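Local coordinates for protein BamL (PDB 4KVZ) that transfers methyl groups, probably from S-adenosyl-L-methionine to a nitrogen of a plantazolicin precursor, as a selective N-methyltransferase of plantazolicin biosynthesis, at residues D153-Y158 with I263-R268. Numbering follows the deposited sequence.
Sequences DQSCIY and IIKNKR
Ile157 and Ile263 form a hydrogen-bonded antiparallel pair, joined in both directions: Ile157 N gives its hydrogen to Ile263 O (2.8 Å), and Ile263 N returns one to Ile157 O. Their side chains lie side by side and point the same way, with CB of Ile157 4.0 Å from CB of Ile263. Both carry CG1 anti to the carbonyl carbon (chi1 -63° in Ile157), and their CD1 methyls also meet; Ile157 packs on Leu147 of helix 140-148, and Ile263 on Val144 of that helix and Leu200 of helix 193-204. Next along the ladder, Ser155 and Lys265 exchange a second pair of backbone bonds; that from Lys265 N to Ser155 O is nearly straight (177°), although the donor stands 29° from the carbonyl plane. Ser155 OG packs against Lys265 CB at 3.4 Å while bonding back to Ser152 O. Strand 155-162 is fifth in the 3-2-1-4-5-7-6 sheet of this Rossmann-like methyltransferase, and the seventh, 258-266, is inserted between it and 210-215 as the one reversed strand, the hallmark of class I enzymes. Cys156 and Ile264 form a non-hydrogen-bonded pair on the other face, touching lightly, with Ile264 also resting on Phe52 of helix 24-57. Toward Asp153 and Lys267 the contact loosens and becomes wet. A water links Gln154 NE2 (2.7 Å) to Asn266 OD1 (2.8 Å), while Gln154 OE1 is held by Arg59. Lys267 N still bonds to Asp153 O (2.9 Å), which a second water ties to Lys267 O, but the carboxylate and ammonium stay apart, Asp153 OD1 lying 5.4 Å from Lys267 NZ.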
loop_
_atom_site.group_PDB
_atom_site.type_symbol
_atom_site.label_atom_id
_atom_site.label_comp_id
_atom_site.label_asym_id
_atom_site.label_seq_id
_atom_site.Cartn_x
_atom_site.Cartn_y
_atom_site.Cartn_z
ATOM N N ASP A 153 3.792 18.032 -7.650
ATOM C CA ASP A 153 4.977 18.777 -7.192
ATOM C C ASP A 153 5.629 18.333 -5.902
ATOM O O ASP A 153 6.845 18.453 -5.744
ATOM C CB ASP A 153 4.565 20.224 -6.929
ATOM C CG ASP A 153 4.436 21.010 -8.170
ATOM O OD1 ASP A 153 4.792 20.478 -9.243
ATOM O OD2 ASP A 153 3.992 22.161 -8.076
ATOM N N GLN A 154 4.786 17.928 -4.958
ATOM C CA GLN A 154 5.176 17.611 -3.593
ATOM C C GLN A 154 4.362 16.362 -3.297
ATOM O O GLN A 154 3.184 16.433 -2.952
ATOM C CB GLN A 154 4.773 18.742 -2.637
ATOM C CG GLN A 154 5.219 20.144 -3.039
ATOM C CD GLN A 154 4.548 21.210 -2.184
ATOM O OE1 GLN A 154 3.416 21.654 -2.459
ATOM N NE2 GLN A 154 5.231 21.611 -1.125
ATOM N N SER A 155 4.975 15.201 -3.472
ATOM C CA SER A 155 4.182 13.992 -3.472
ATOM C C SER A 155 4.974 12.765 -3.085
ATOM O O SER A 155 6.204 12.790 -3.011
ATOM C CB SER A 155 3.581 13.790 -4.865
ATOM O OG SER A 155 4.631 13.708 -5.816
ATOM N N CYS A 156 4.246 11.689 -2.830
ATOM C CA CYS A 156 4.870 10.407 -2.576
ATOM C C CYS A 156 3.978 9.254 -2.960
ATOM O O CYS A 156 2.742 9.339 -2.888
ATOM C CB CYS A 156 5.292 10.257 -1.109
ATOM S SG CYS A 156 3.973 10.365 0.135
ATOM N N ILE A 157 4.635 8.172 -3.361
ATOM C CA ILE A 157 4.015 6.870 -3.479
ATOM C C ILE A 157 4.436 6.122 -2.230
ATOM O O ILE A 157 5.625 6.115 -1.878
ATOM C CB ILE A 157 4.501 6.104 -4.731
ATOM C CG1 ILE A 157 4.102 6.867 -6.003
ATOM C CG2 ILE A 157 3.932 4.690 -4.735
ATOM C CD1 ILE A 157 4.684 6.319 -7.291
ATOM N N TYR A 158 3.468 5.529 -1.541
ATOM C CA TYR A 158 3.767 4.757 -0.346
ATOM C C TYR A 158 3.275 3.337 -0.596
ATOM O O TYR A 158 2.089 3.115 -0.818
ATOM C CB TYR A 158 3.130 5.368 0.906
ATOM C CG TYR A 158 3.462 4.620 2.194
ATOM C CD1 TYR A 158 4.748 4.106 2.416
ATOM C CD2 TYR A 158 2.506 4.447 3.191
ATOM C CE1 TYR A 158 5.057 3.425 3.590
ATOM C CE2 TYR A 158 2.814 3.780 4.368
ATOM C CZ TYR A 158 4.092 3.279 4.560
ATOM O OH TYR A 158 4.402 2.610 5.724
ATOM N N ILE A 263 8.446 6.465 -2.638
ATOM C CA ILE A 263 9.005 7.204 -3.759
ATOM C C ILE A 263 8.568 8.640 -3.503
ATOM O O ILE A 263 7.374 8.915 -3.403
ATOM C CB ILE A 263 8.458 6.673 -5.101
ATOM C CG1 ILE A 263 8.956 5.240 -5.338
ATOM C CG2 ILE A 263 8.835 7.603 -6.249
ATOM C CD1 ILE A 263 8.187 4.467 -6.386
ATOM N N ILE A 264 9.541 9.535 -3.341
ATOM C CA ILE A 264 9.273 10.892 -2.852
ATOM C C ILE A 264 9.635 11.903 -3.934
ATOM O O ILE A 264 10.745 11.873 -4.473
ATOM C CB ILE A 264 10.052 11.185 -1.543
ATOM C CG1 ILE A 264 9.707 10.152 -0.467
ATOM C CG2 ILE A 264 9.736 12.581 -1.004
ATOM C CD1 ILE A 264 10.809 9.932 0.543
ATOM N N LYS A 265 8.690 12.780 -4.266
ATOM C CA LYS A 265 8.915 13.780 -5.305
ATOM C C LYS A 265 8.797 15.184 -4.731
ATOM O O LYS A 265 7.779 15.540 -4.138
ATOM C CB LYS A 265 7.952 13.573 -6.483
ATOM C CG LYS A 265 8.102 14.566 -7.640
ATOM C CD LYS A 265 7.097 14.265 -8.747
ATOM C CE LYS A 265 6.942 15.416 -9.738
ATOM N NZ LYS A 265 7.587 15.119 -11.047
ATOM N N ASN A 266 9.856 15.973 -4.901
ATOM C CA ASN A 266 9.853 17.363 -4.466
ATOM C C ASN A 266 10.461 18.199 -5.584
ATOM O O ASN A 266 11.672 18.438 -5.618
ATOM C CB ASN A 266 10.618 17.519 -3.147
ATOM C CG ASN A 266 10.370 18.859 -2.466
ATOM O OD1 ASN A 266 9.513 19.649 -2.878
ATOM N ND2 ASN A 266 11.133 19.122 -1.412
ATOM N N LYS A 267 9.610 18.599 -6.525
ATOM C CA LYS A 267 10.055 19.299 -7.725
ATOM C C LYS A 267 10.599 20.688 -7.422
ATOM O O LYS A 267 9.930 21.507 -6.799
ATOM C CB LYS A 267 8.937 19.382 -8.767
ATOM C CG LYS A 267 9.317 20.198 -9.996
ATOM C CD LYS A 267 8.441 19.879 -11.193
ATOM C CE LYS A 267 8.919 20.663 -12.405
ATOM N NZ LYS A 267 8.002 20.514 -13.562
ATOM N N ARG A 268 11.823 20.928 -7.875
ATOM C CA ARG A 268 12.443 22.241 -7.823
ATOM C C ARG A 268 12.165 22.951 -9.145
ATOM O O ARG A 268 12.482 22.432 -10.213
ATOM C CB ARG A 268 13.954 22.112 -7.618
ATOM C CG ARG A 268 14.388 21.445 -6.320
ATOM C CD ARG A 268 15.860 21.046 -6.393
ATOM N NE ARG A 268 16.753 22.206 -6.448
ATOM C CZ ARG A 268 18.000 22.186 -6.923
ATOM N NH1 ARG A 268 18.526 21.066 -7.405
ATOM N NH2 ARG A 268 18.722 23.298 -6.923
HETATM O O HOH W 1 7.584 21.486 -5.685
HETATM O O HOH W 2 7.838 20.831 -0.967
#